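Local structure of alpha-catenin-like protein hmp-1 (Caenorhabditis elegans, 5H5M) at residues V243-I248 with L361-V366; R289-V294 with I316-R321; V293-M298 with T309-V314; D323-R328 with N353-A358. The protein joins, as a whole, the cadherin–catenin complex of adherens junctions and is required for cell migration and shape change during body enclosure and elongation; this fragment is its M domain. All coordinates share one frame; numbering follows the deposited sequence.

Interaction 1 (V243-I248 with L361-V366); sequences VSEAHI and LVHDAV
Glu245 OE1 is held in a salt bridge by Arg370, further along helix 345-374, and the aliphatic chain leading to that carboxylate lies against His363. Glu245 CG sits 3.3 Å from His363 NE2, approaching the ring obliquely. With CG anti to the backbone N (chi1 -179°) and an extended chain beyond it, Glu245 runs past the imidazole instead of pointing its oxygens at it; carboxylate and ring planes stand 82° apart. The ring reaches across because His363 CG is likewise anti to its own backbone N. Next to the Glu245 contact, Ile248 CG2 touches the ring at His363 CD2, 4.2 Å away. The other branch of Ile248 points inward: its CD1 settles between two valines one turn apart, 4.0 Å from Val362 CG1 and 3.8 Å from Val366 CG2. No hydrogen bond crosses between 243-248 and 361-366, which meet through carbon contacts and the partly exposed His363 ring. On the bundle interior, helices 276-300 and 305-339 also pack against Val362, while Val243 and His247 face helix 92-122, where Asp117 and Ser120 bind the His247 imidazole. The two segments run antiparallel at 162° with axes 10.2 Å apart, as expected of the first and last helices of an antiparallel four-helix bundle, the building unit of the vinculin/alpha-catenin family.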
loop_
_atom_site.group_PDB
_atom_site.type_symbol
_atom_site.label_atom_id
_atom_site.label_comp_id
_atom_site.label_asym_id
_atom_site.label_seq_id
_atom_site.Cartn_x
_atom_site.Cartn_y
_atom_site.Cartn_z
ATOM N N VAL A 243 2.160 -7.905 0.509
ATOM C CA VAL A 243 2.179 -6.846 1.510
ATOM C C VAL A 243 0.927 -6.909 2.390
ATOM O O VAL A 243 1.014 -6.755 3.609
ATOM C CB VAL A 243 2.292 -5.453 0.851
ATOM C CG1 VAL A 243 2.013 -4.351 1.858
ATOM C CG2 VAL A 243 3.668 -5.272 0.225
ATOM N N SER A 244 -0.227 -7.150 1.773
ATOM C CA SER A 244 -1.478 -7.291 2.518
ATOM C C SER A 244 -1.367 -8.387 3.571
ATOM O O SER A 244 -1.759 -8.196 4.723
ATOM C CB SER A 244 -2.648 -7.596 1.580
ATOM O OG SER A 244 -2.999 -6.461 0.810
ATOM N N GLU A 245 -0.820 -9.528 3.168
ATOM C CA GLU A 245 -0.641 -10.650 4.080
ATOM C C GLU A 245 0.316 -10.289 5.216
ATOM O O GLU A 245 0.061 -10.605 6.375
ATOM C CB GLU A 245 -0.127 -11.873 3.319
ATOM C CG GLU A 245 0.079 -13.106 4.171
ATOM C CD GLU A 245 0.651 -14.265 3.376
ATOM O OE1 GLU A 245 0.254 -14.438 2.203
ATOM O OE2 GLU A 245 1.501 -14.999 3.923
ATOM N N ALA A 246 1.410 -9.616 4.877
ATOM C CA ALA A 246 2.392 -9.208 5.872
ATOM C C ALA A 246 1.813 -8.163 6.824
ATOM O O ALA A 246 2.127 -8.151 8.011
ATOM C CB ALA A 246 3.647 -8.670 5.191
ATOM N N HIS A 247 0.967 -7.284 6.296
ATOM C CA HIS A 247 0.384 -6.220 7.102
ATOM C C HIS A 247 -0.681 -6.759 8.059
ATOM O O HIS A 247 -0.836 -6.254 9.170
ATOM C CB HIS A 247 -0.204 -5.131 6.203
ATOM C CG HIS A 247 0.822 -4.198 5.635
ATOM N ND1 HIS A 247 0.489 -3.051 4.952
ATOM C CD2 HIS A 247 2.177 -4.247 5.660
ATOM C CE1 HIS A 247 1.596 -2.426 4.579
ATOM N NE2 HIS A 247 2.630 -3.133 4.993
ATOM N N ILE A 248 -1.411 -7.782 7.624
ATOM C CA ILE A 248 -2.391 -8.449 8.476
ATOM C C ILE A 248 -1.700 -9.070 9.693
ATOM O O ILE A 248 -2.232 -9.045 10.805
ATOM C CB ILE A 248 -3.173 -9.530 7.693
ATOM C CG1 ILE A 248 -4.153 -8.873 6.719
ATOM C CG2 ILE A 248 -3.935 -10.441 8.635
ATOM C CD1 ILE A 248 -4.843 -9.847 5.794
ATOM N N LEU A 361 -8.216 -16.892 10.979
ATOM C CA LEU A 361 -9.361 -16.979 10.072
ATOM C C LEU A 361 -9.120 -16.173 8.799
ATOM O O LEU A 361 -9.200 -16.696 7.687
ATOM C CB LEU A 361 -10.632 -16.471 10.758
ATOM C CG LEU A 361 -11.664 -17.419 11.370
ATOM C CD1 LEU A 361 -11.008 -18.575 12.093
ATOM C CD2 LEU A 361 -12.565 -16.633 12.314
ATOM N N VAL A 362 -8.830 -14.889 8.978
ATOM C CA VAL A 362 -8.587 -13.983 7.863
ATOM C C VAL A 362 -7.293 -14.327 7.128
ATOM O O VAL A 362 -7.261 -14.388 5.898
ATOM C CB VAL A 362 -8.524 -12.517 8.346
ATOM C CG1 VAL A 362 -8.129 -11.590 7.207
ATOM C CG2 VAL A 362 -9.858 -12.094 8.949
ATOM N N HIS A 363 -6.235 -14.565 7.895
ATOM C CA HIS A 363 -4.892 -14.768 7.353
ATOM C C HIS A 363 -4.776 -16.030 6.490
ATOM O O HIS A 363 -4.233 -15.979 5.383
ATOM C CB HIS A 363 -3.878 -14.818 8.501
ATOM C CG HIS A 363 -2.452 -14.757 8.056
ATOM N ND1 HIS A 363 -1.557 -15.783 8.280
ATOM C CD2 HIS A 363 -1.759 -13.794 7.403
ATOM C CE1 HIS A 363 -0.378 -15.454 7.785
ATOM N NE2 HIS A 363 -0.475 -14.252 7.246
ATOM N N ASP A 364 -5.278 -17.155 6.997
ATOM C CA ASP A 364 -5.290 -18.408 6.239
ATOM C C ASP A 364 -6.072 -18.262 4.940
ATOM O O ASP A 364 -5.664 -18.775 3.893
ATOM C CB ASP A 364 -5.897 -19.547 7.062
ATOM C CG ASP A 364 -4.911 -20.167 8.035
ATOM O OD1 ASP A 364 -3.691 -19.943 7.887
ATOM O OD2 ASP A 364 -5.358 -20.895 8.944
ATOM N N ALA A 365 -7.205 -17.570 5.020
ATOM C CA ALA A 365 -8.065 -17.376 3.862
ATOM C C ALA A 365 -7.350 -16.556 2.791
ATOM O O ALA A 365 -7.522 -16.798 1.597
ATOM C CB ALA A 365 -9.365 -16.709 4.272
ATOM N N VAL A 366 -6.542 -15.592 3.222
ATOM C CA VAL A 366 -5.742 -14.806 2.292
ATOM C C VAL A 366 -4.700 -15.689 1.613
ATOM O O VAL A 366 -4.480 -15.580 0.406
ATOM C CB VAL A 366 -5.054 -13.617 2.999
ATOM C CG1 VAL A 366 -3.997 -12.991 2.103
ATOM C CG2 VAL A 366 -6.090 -12.575 3.394
#

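Interaction 2 (R289-V294 with I316-R321); sequences RVCDVV and ILKTQR
An antiparallel helix hairpin of the vinculin/alpha-catenin four-helix bundle brings Cys291 of helix 276-300 between Leu317 and Lys318 of helix 305-339. The segment axes come within 9.7 Å at an angle of 144°, a wider splay than in a closely aligned pair. Cys291 SG, anti to its carbonyl carbon (chi1 -67°), projects across the gap and lies 3.6 Å from Leu317 CD2 and equally 3.6 Å from Lys318 CB. Val290 CG1 adds a looser apolar touch on the same leucine methyl, Leu317 CD2, at 4.3 Å. At the outer margin the extended Lys318 chain passes over Cys291 CB and brings its ammonium to 4.1 Å from Asp292 OD1, too far for a salt bridge. A water spans this gap, donating to Asp292 OD1 (3.0 Å) and accepting from Lys318 NZ (3.1 Å). Just beyond, the backbone widens into a pi-type turn at 317-321, where Arg321 N bonds to Ile316 O at 2.9 Å. Inside the bundle, Val290 packs on Leu241 and Ser244 of helix 237-260, while Leu317 meets Ala365 and Ile369 of helix 345-374; Arg289 turns toward helix 207-233 and pairs with Asp232.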
loop_
_atom_site.group_PDB
_atom_site.type_symbol
_atom_site.label_atom_id
_atom_site.label_comp_id
_atom_site.label_asym_id
_atom_site.label_seq_id
_atom_site.Cartn_x
_atom_site.Cartn_y
_atom_site.Cartn_z
ATOM N N ARG A 289 -10.205 -5.262 0.881
ATOM C CA ARG A 289 -9.455 -4.743 -0.260
ATOM C C ARG A 289 -8.886 -5.892 -1.094
ATOM O O ARG A 289 -8.911 -5.848 -2.323
ATOM C CB ARG A 289 -8.335 -3.812 0.209
ATOM C CG ARG A 289 -8.801 -2.401 0.516
ATOM C CD ARG A 289 -9.027 -1.613 -0.773
ATOM N NE ARG A 289 -7.759 -1.239 -1.397
ATOM C CZ ARG A 289 -7.558 -1.160 -2.709
ATOM N NH1 ARG A 289 -8.539 -1.434 -3.560
ATOM N NH2 ARG A 289 -6.365 -0.815 -3.171
ATOM N N VAL A 290 -8.383 -6.918 -0.414
ATOM C CA VAL A 290 -7.893 -8.124 -1.075
ATOM C C VAL A 290 -9.004 -8.772 -1.906
ATOM O O VAL A 290 -8.779 -9.188 -3.041
ATOM C CB VAL A 290 -7.344 -9.146 -0.049
ATOM C CG1 VAL A 290 -7.215 -10.538 -0.671
ATOM C CG2 VAL A 290 -6.014 -8.676 0.504
ATOM N N CYS A 291 -10.206 -8.839 -1.342
ATOM C CA CYS A 291 -11.356 -9.377 -2.065
ATOM C C CYS A 291 -11.671 -8.560 -3.316
ATOM O O CYS A 291 -11.882 -9.122 -4.393
ATOM C CB CYS A 291 -12.590 -9.435 -1.159
ATOM S SG CYS A 291 -12.464 -10.626 0.202
ATOM N N ASP A 292 -11.705 -7.237 -3.169
ATOM C CA ASP A 292 -11.998 -6.342 -4.292
ATOM C C ASP A 292 -11.005 -6.506 -5.437
ATOM O O ASP A 292 -11.391 -6.629 -6.600
ATOM C CB ASP A 292 -11.994 -4.883 -3.836
ATOM C CG ASP A 292 -13.194 -4.531 -2.986
ATOM O OD1 ASP A 292 -14.202 -5.265 -3.046
ATOM O OD2 ASP A 292 -13.129 -3.514 -2.262
ATOM N N VAL A 293 -9.724 -6.507 -5.090
ATOM C CA VAL A 293 -8.647 -6.499 -6.072
ATOM C C VAL A 293 -8.528 -7.834 -6.807
ATOM O O VAL A 293 -8.249 -7.869 -8.004
ATOM C CB VAL A 293 -7.304 -6.140 -5.393
ATOM C CG1 VAL A 293 -6.138 -6.354 -6.331
ATOM C CG2 VAL A 293 -7.331 -4.695 -4.912
ATOM N N VAL A 294 -8.759 -8.934 -6.101
ATOM C CA VAL A 294 -8.650 -10.249 -6.722
ATOM C C VAL A 294 -9.886 -10.556 -7.568
ATOM O O VAL A 294 -9.771 -11.117 -8.660
ATOM C CB VAL A 294 -8.441 -11.361 -5.674
ATOM C CG1 VAL A 294 -8.359 -12.707 -6.348
ATOM C CG2 VAL A 294 -7.170 -11.106 -4.878
ATOM N N ILE A 316 -15.138 -16.981 0.280
ATOM C CA ILE A 316 -15.006 -17.526 1.625
ATOM C C ILE A 316 -14.505 -16.462 2.599
ATOM O O ILE A 316 -15.045 -16.301 3.695
ATOM C CB ILE A 316 -14.053 -18.735 1.644
ATOM C CG1 ILE A 316 -14.666 -19.901 0.865
ATOM C CG2 ILE A 316 -13.739 -19.157 3.076
ATOM C CD1 ILE A 316 -13.824 -21.157 0.881
ATOM N N LEU A 317 -13.470 -15.737 2.191
ATOM C CA LEU A 317 -12.951 -14.632 2.984
ATOM C C LEU A 317 -14.022 -13.569 3.202
ATOM O O LEU A 317 -14.303 -13.182 4.335
ATOM C CB LEU A 317 -11.729 -14.009 2.306
ATOM C CG LEU A 317 -11.104 -12.814 3.029
ATOM C CD1 LEU A 317 -10.620 -13.220 4.415
ATOM C CD2 LEU A 317 -9.965 -12.210 2.208
ATOM N N LYS A 318 -14.629 -13.119 2.109
ATOM C CA LYS A 318 -15.566 -12.002 2.149
ATOM C C LYS A 318 -16.879 -12.302 2.871
ATOM O O LYS A 318 -17.331 -11.499 3.684
ATOM C CB LYS A 318 -15.875 -11.524 0.728
ATOM C CG LYS A 318 -16.851 -10.359 0.681
ATOM C CD LYS A 318 -16.705 -9.555 -0.596
ATOM C CE LYS A 318 -17.561 -8.298 -0.554
ATOM N NZ LYS A 318 -17.396 -7.479 -1.788
ATOM N N THR A 319 -17.492 -13.445 2.578
ATOM C CA THR A 319 -18.832 -13.728 3.091
ATOM C C THR A 319 -18.844 -14.590 4.355
ATOM O O THR A 319 -19.896 -14.763 4.974
ATOM C CB THR A 319 -19.708 -14.427 2.024
ATOM O OG1 THR A 319 -19.268 -15.779 1.841
ATOM C CG2 THR A 319 -19.633 -13.685 0.698
ATOM N N GLN A 320 -17.691 -15.132 4.739
ATOM C CA GLN A 320 -17.620 -15.964 5.941
ATOM C C GLN A 320 -16.558 -15.500 6.938
ATOM O O GLN A 320 -16.883 -15.114 8.062
ATOM C CB GLN A 320 -17.355 -17.428 5.576
ATOM C CG GLN A 320 -18.487 -18.117 4.831
ATOM C CD GLN A 320 -18.168 -19.565 4.510
ATOM O OE1 GLN A 320 -17.089 -20.059 4.832
ATOM N NE2 GLN A 320 -19.105 -20.250 3.869
ATOM N N ARG A 321 -15.293 -15.548 6.527
ATOM C CA ARG A 321 -14.176 -15.313 7.440
ATOM C C ARG A 321 -14.182 -13.908 8.046
ATOM O O ARG A 321 -13.923 -13.743 9.239
ATOM C CB ARG A 321 -12.845 -15.564 6.725
ATOM C CG ARG A 321 -12.687 -16.984 6.187
ATOM C CD ARG A 321 -12.686 -18.014 7.305
ATOM N NE ARG A 321 -12.633 -19.382 6.799
ATOM C CZ ARG A 321 -13.691 -20.186 6.711
ATOM N NH1 ARG A 321 -14.886 -19.760 7.097
ATOM N NH2 ARG A 321 -13.556 -21.419 6.238
HETATM O O HOH W 1 -15.350 -5.780 -0.289
#

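Interaction 3 (V293-M298 with T309-V314); sequences VVDAEM and TVKQAV
Val294 and Val310 set their side chains at about a right angle, with Val294 CG1 lying 3.6 Å from Val310 CG1 and 3.7 Å from Val314 CG2 on the next turn. Both CG1 methyls are anti to their backbone N, which turns them into the space between helices 276-300 and 305-339. Met298 also meets Val310 at about a right angle: its chain bends at chi2 and chi3, bringing CG and SD across the valine, each 3.7 Å from Val310 CG1. On the outer side, Asp295 crosses Lys311 at about a right angle and reaches over Val314. Asp295 OD2 rests 3.4 Å from Lys311 CD and 3.3 Å from Val314 CG1, touching carbon rather than the ammonium. The bent lysine chain carries NZ past this carboxylate to a salt bridge with Asp299, one turn along helix 276-300. A water lies 2.8 Å from Asp295 OD2 and 2.9 Å from Lys311 O, placed to donate to either, although other acceptors compete for its protons. Deeper in the bundle, Leu241 of helix 237-260 and Ile369 of helix 345-374 pack on Val294, and Leu373 on Met298 and Val310. The contact is thus apolar within and polar at its margin, where the negative charges of Asp295 and Asp299 would favour the charged form of Lys311, and the water may help offset the charge of Asp295.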
loop_
_atom_site.group_PDB
_atom_site.type_symbol
_atom_site.label_atom_id
_atom_site.label_comp_id
_atom_site.label_asym_id
_atom_site.label_seq_id
_atom_site.Cartn_x
_atom_site.Cartn_y
_atom_site.Cartn_z
ATOM N N VAL A 293 -9.724 -6.507 -5.090
ATOM C CA VAL A 293 -8.647 -6.499 -6.072
ATOM C C VAL A 293 -8.528 -7.834 -6.807
ATOM O O VAL A 293 -8.249 -7.869 -8.004
ATOM C CB VAL A 293 -7.304 -6.140 -5.393
ATOM C CG1 VAL A 293 -6.138 -6.354 -6.331
ATOM C CG2 VAL A 293 -7.331 -4.695 -4.912
ATOM N N VAL A 294 -8.759 -8.934 -6.101
ATOM C CA VAL A 294 -8.650 -10.249 -6.722
ATOM C C VAL A 294 -9.886 -10.556 -7.568
ATOM O O VAL A 294 -9.771 -11.117 -8.660
ATOM C CB VAL A 294 -8.441 -11.361 -5.674
ATOM C CG1 VAL A 294 -8.359 -12.707 -6.348
ATOM C CG2 VAL A 294 -7.170 -11.106 -4.878
ATOM N N ASP A 295 -11.060 -10.178 -7.068
ATOM C CA ASP A 295 -12.303 -10.334 -7.823
ATOM C C ASP A 295 -12.254 -9.580 -9.152
ATOM O O ASP A 295 -12.644 -10.113 -10.195
ATOM C CB ASP A 295 -13.503 -9.853 -7.000
ATOM C CG ASP A 295 -14.145 -10.970 -6.195
ATOM O OD1 ASP A 295 -15.172 -10.714 -5.532
ATOM O OD2 ASP A 295 -13.630 -12.106 -6.236
ATOM N N ALA A 296 -11.777 -8.341 -9.110
ATOM C CA ALA A 296 -11.653 -7.534 -10.320
ATOM C C ALA A 296 -10.665 -8.165 -11.300
ATOM O O ALA A 296 -10.915 -8.199 -12.502
ATOM C CB ALA A 296 -11.224 -6.113 -9.971
ATOM N N GLU A 297 -9.552 -8.672 -10.776
ATOM C CA GLU A 297 -8.529 -9.316 -11.600
ATOM C C GLU A 297 -9.080 -10.520 -12.361
ATOM O O GLU A 297 -8.744 -10.738 -13.521
ATOM C CB GLU A 297 -7.343 -9.747 -10.734
ATOM C CG GLU A 297 -6.168 -10.311 -11.517
ATOM C CD GLU A 297 -5.177 -9.244 -11.951
ATOM O OE1 GLU A 297 -5.433 -8.047 -11.691
ATOM O OE2 GLU A 297 -4.137 -9.605 -12.543
ATOM N N MET A 298 -9.934 -11.293 -11.699
ATOM C CA MET A 298 -10.532 -12.479 -12.306
ATOM C C MET A 298 -11.626 -12.135 -13.317
ATOM O O MET A 298 -11.743 -12.790 -14.353
ATOM C CB MET A 298 -11.095 -13.398 -11.219
ATOM C CG MET A 298 -10.048 -13.960 -10.250
ATOM S SD MET A 298 -8.785 -15.012 -11.013
ATOM C CE MET A 298 -7.472 -13.832 -11.323
ATOM N N THR A 309 -12.590 -20.946 -9.330
ATOM C CA THR A 309 -11.915 -21.503 -8.160
ATOM C C THR A 309 -11.331 -20.394 -7.286
ATOM O O THR A 309 -11.370 -20.467 -6.057
ATOM C CB THR A 309 -10.793 -22.481 -8.572
ATOM O OG1 THR A 309 -11.351 -23.557 -9.337
ATOM C CG2 THR A 309 -10.105 -23.060 -7.351
ATOM N N VAL A 310 -10.802 -19.357 -7.927
ATOM C CA VAL A 310 -10.226 -18.227 -7.210
ATOM C C VAL A 310 -11.316 -17.354 -6.585
ATOM O O VAL A 310 -11.209 -16.955 -5.427
ATOM C CB VAL A 310 -9.342 -17.371 -8.140
ATOM C CG1 VAL A 310 -8.957 -16.070 -7.465
ATOM C CG2 VAL A 310 -8.101 -18.151 -8.558
ATOM N N LYS A 311 -12.370 -17.071 -7.347
ATOM C CA LYS A 311 -13.491 -16.283 -6.837
ATOM C C LYS A 311 -14.179 -17.000 -5.676
ATOM O O LYS A 311 -14.695 -16.359 -4.759
ATOM C CB LYS A 311 -14.501 -15.988 -7.950
ATOM C CG LYS A 311 -13.952 -15.101 -9.063
ATOM C CD LYS A 311 -14.618 -13.736 -9.102
ATOM C CE LYS A 311 -16.053 -13.833 -9.576
ATOM N NZ LYS A 311 -16.655 -12.489 -9.794
ATOM N N GLN A 312 -14.176 -18.328 -5.720
ATOM C CA GLN A 312 -14.734 -19.130 -4.638
ATOM C C GLN A 312 -13.938 -18.937 -3.346
ATOM O O GLN A 312 -14.512 -18.780 -2.267
ATOM C CB GLN A 312 -14.757 -20.609 -5.025
ATOM C CG GLN A 312 -15.355 -21.512 -3.962
ATOM C CD GLN A 312 -16.812 -21.199 -3.691
ATOM O OE1 GLN A 312 -17.637 -21.190 -4.606
ATOM N NE2 GLN A 312 -17.137 -20.935 -2.430
ATOM N N ALA A 313 -12.615 -18.951 -3.463
ATOM C CA ALA A 313 -11.746 -18.739 -2.313
ATOM C C ALA A 313 -11.938 -17.333 -1.750
ATOM O O ALA A 313 -11.939 -17.133 -0.532
ATOM C CB ALA A 313 -10.291 -18.971 -2.695
ATOM N N VAL A 314 -12.108 -16.365 -2.647
ATOM C CA VAL A 314 -12.365 -14.982 -2.254
ATOM C C VAL A 314 -13.701 -14.857 -1.526
ATOM O O VAL A 314 -13.812 -14.156 -0.519
ATOM C CB VAL A 314 -12.361 -14.045 -3.476
ATOM C CG1 VAL A 314 -12.877 -12.664 -3.097
ATOM C CG2 VAL A 314 -10.962 -13.961 -4.071
HETATM O O HOH W 2 -15.691 -13.646 -5.019
#

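Interaction 4 (D323-R328 with N353-A358); sequences DQFAER and NEFINA
The segments 323-328 and 353-358 run antiparallel at 165°, their axes 10.0 Å apart, and Phe325 and Ala358 have the nearest CA atoms at 5.4 Å. They belong to the third and fourth helices of the last four-helix bundle of this M-domain fragment, joined in sequence as a helix hairpin. The main polar tie is a side-on, bidentate salt bridge between Arg328 and Glu354. Arg328 NE donates to Glu354 OE2 at 2.7 Å, and Arg328 NH2 to Glu354 OE1 at 2.9 Å, both oxygens being met on their syn sides; a second, weak bond from NH2 also reaches OE2. Both acceptors lie close to the guanidinium plane, yet the guanidinium and carboxylate planes are turned 43° apart, so the pair is twisted. Glu354 bends at chi2 (59°) to bring its carboxylate to the arginine, while Ala358 CA covers one guanidinium face. Toward the interior, the Phe325 ring meets the Ala358 carbonyl obliquely, CD1 being 3.3 Å from Ala358 O and 3.9 Å from Ala358 CB. Its CE1 makes a looser touch on Phe355. Ala280 and Ile283 of helix 276-300 pack on the Phe325 ring, and Ile259 of helix 237-260 on Phe355. A water completes the polar margin, donating to Arg328 O at 2.6 Å and to Glu354 OE2 at 3.1 Å.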
loop_
_atom_site.group_PDB
_atom_site.type_symbol
_atom_site.label_atom_id
_atom_site.label_comp_id
_atom_site.label_asym_id
_atom_site.label_seq_id
_atom_site.Cartn_x
_atom_site.Cartn_y
_atom_site.Cartn_z
ATOM N N ASP A 323 -16.754 -11.827 8.575
ATOM C CA ASP A 323 -17.824 -11.702 9.562
ATOM C C ASP A 323 -17.510 -12.461 10.848
ATOM O O ASP A 323 -17.689 -11.934 11.947
ATOM C CB ASP A 323 -19.151 -12.195 8.981
ATOM C CG ASP A 323 -19.720 -11.246 7.947
ATOM O OD1 ASP A 323 -19.421 -10.035 8.026
ATOM O OD2 ASP A 323 -20.472 -11.709 7.062
ATOM N N GLN A 324 -17.047 -13.698 10.707
ATOM C CA GLN A 324 -16.687 -14.522 11.857
ATOM C C GLN A 324 -15.566 -13.879 12.670
ATOM O O GLN A 324 -15.560 -13.948 13.897
ATOM C CB GLN A 324 -16.266 -15.924 11.407
ATOM C CG GLN A 324 -17.369 -16.726 10.740
ATOM C CD GLN A 324 -16.856 -18.004 10.099
ATOM O OE1 GLN A 324 -15.673 -18.333 10.200
ATOM N NE2 GLN A 324 -17.749 -18.733 9.438
ATOM N N PHE A 325 -14.618 -13.256 11.976
ATOM C CA PHE A 325 -13.520 -12.559 12.634
ATOM C C PHE A 325 -14.014 -11.324 13.383
ATOM O O PHE A 325 -13.677 -11.121 14.549
ATOM C CB PHE A 325 -12.451 -12.156 11.619
ATOM C CG PHE A 325 -11.482 -11.134 12.138
ATOM C CD1 PHE A 325 -10.511 -11.488 13.063
ATOM C CD2 PHE A 325 -11.546 -9.819 11.710
ATOM C CE1 PHE A 325 -9.618 -10.546 13.550
ATOM C CE2 PHE A 325 -10.656 -8.871 12.194
ATOM C CZ PHE A 325 -9.691 -9.235 13.111
ATOM N N ALA A 326 -14.813 -10.506 12.703
ATOM C CA ALA A 326 -15.333 -9.272 13.279
ATOM C C ALA A 326 -16.174 -9.553 14.517
ATOM O O ALA A 326 -16.156 -8.788 15.479
ATOM C CB ALA A 326 -16.151 -8.509 12.249
ATOM N N GLU A 327 -16.907 -10.659 14.487
ATOM C CA GLU A 327 -17.778 -11.033 15.592
ATOM C C GLU A 327 -16.969 -11.385 16.838
ATOM O O GLU A 327 -17.247 -10.889 17.930
ATOM C CB GLU A 327 -18.670 -12.206 15.183
ATOM C CG GLU A 327 -19.691 -12.606 16.232
ATOM C CD GLU A 327 -20.602 -13.729 15.763
ATOM O OE1 GLU A 327 -20.505 -14.848 16.312
ATOM O OE2 GLU A 327 -21.416 -13.488 14.844
ATOM N N ARG A 328 -15.958 -12.230 16.663
ATOM C CA ARG A 328 -15.118 -12.664 17.775
ATOM C C ARG A 328 -14.235 -11.535 18.298
ATOM O O ARG A 328 -14.032 -11.405 19.506
ATOM C CB ARG A 328 -14.256 -13.852 17.353
ATOM C CG ARG A 328 -15.055 -15.096 17.002
ATOM C CD ARG A 328 -14.178 -16.154 16.356
ATOM N NE ARG A 328 -13.210 -16.723 17.289
ATOM C CZ ARG A 328 -12.341 -17.676 16.969
ATOM N NH1 ARG A 328 -12.314 -18.165 15.735
ATOM N NH2 ARG A 328 -11.497 -18.142 17.880
ATOM N N ASN A 353 -4.438 -15.571 22.680
ATOM C CA ASN A 353 -4.617 -16.749 21.848
ATOM C C ASN A 353 -5.928 -16.697 21.061
ATOM O O ASN A 353 -5.970 -17.083 19.894
ATOM C CB ASN A 353 -4.560 -18.016 22.705
ATOM C CG ASN A 353 -3.140 -18.393 23.094
ATOM O OD1 ASN A 353 -2.199 -18.195 22.325
ATOM N ND2 ASN A 353 -2.980 -18.941 24.293
ATOM N N GLU A 354 -6.992 -16.218 21.698
ATOM C CA GLU A 354 -8.280 -16.075 21.022
ATOM C C GLU A 354 -8.198 -15.079 19.871
ATOM O O GLU A 354 -8.824 -15.271 18.829
ATOM C CB GLU A 354 -9.368 -15.646 22.011
ATOM C CG GLU A 354 -10.701 -15.252 21.369
ATOM C CD GLU A 354 -11.345 -16.366 20.549
ATOM O OE1 GLU A 354 -10.969 -17.547 20.715
ATOM O OE2 GLU A 354 -12.242 -16.054 19.739
ATOM N N PHE A 355 -7.420 -14.020 20.060
ATOM C CA PHE A 355 -7.231 -13.024 19.015
ATOM C C PHE A 355 -6.405 -13.594 17.865
ATOM O O PHE A 355 -6.713 -13.358 16.699
ATOM C CB PHE A 355 -6.559 -11.773 19.578
ATOM C CG PHE A 355 -6.542 -10.615 18.621
ATOM C CD1 PHE A 355 -7.726 -10.058 18.168
ATOM C CD2 PHE A 355 -5.345 -10.080 18.181
ATOM C CE1 PHE A 355 -7.718 -8.989 17.291
ATOM C CE2 PHE A 355 -5.331 -9.012 17.302
ATOM C CZ PHE A 355 -6.521 -8.465 16.858
ATOM N N ILE A 356 -5.359 -14.343 18.207
ATOM C CA ILE A 356 -4.507 -14.989 17.211
ATOM C C ILE A 356 -5.299 -15.981 16.366
ATOM O O ILE A 356 -5.184 -15.993 15.139
ATOM C CB ILE A 356 -3.317 -15.719 17.875
ATOM C CG1 ILE A 356 -2.281 -14.710 18.370
ATOM C CG2 ILE A 356 -2.663 -16.694 16.903
ATOM C CD1 ILE A 356 -1.097 -15.350 19.077
ATOM N N ASN A 357 -6.104 -16.807 17.025
ATOM C CA ASN A 357 -6.940 -17.773 16.319
ATOM C C ASN A 357 -7.979 -17.087 15.442
ATOM O O ASN A 357 -8.320 -17.587 14.373
ATOM C CB ASN A 357 -7.634 -18.715 17.306
ATOM C CG ASN A 357 -6.658 -19.626 18.023
ATOM O OD1 ASN A 357 -5.579 -19.924 17.512
ATOM N ND2 ASN A 357 -7.034 -20.075 19.215
ATOM N N ALA A 358 -8.476 -15.940 15.894
ATOM C CA ALA A 358 -9.440 -15.172 15.113
ATOM C C ALA A 358 -8.778 -14.554 13.882
ATOM O O ALA A 358 -9.333 -14.599 12.787
ATOM C CB ALA A 358 -10.082 -14.095 15.967
HETATM O O HOH W 3 -13.780 -13.617 20.869
#

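From the N terminus, helix 237-260 starts interaction 1, whose loop is closed only by helix 345-374; the other three contacts lie within that span. Interactions 2 and 3 both join helices 276-300 and 305-339. Interaction 3 closes the shorter loop inside that of interaction 2, and the two share Val293 and Val294. Interaction 4 follows them in series, joining helix 305-339 to helix 345-374. No loops cross. Interaction 1 touches interaction 2 through Ser244 on Val290 and Ala365 on Leu317, and interaction 4 through Val362 on Phe325, whereas interactions 3 and 4, centres about 23 Å apart, lie at distant levels of the same four-helix bundle.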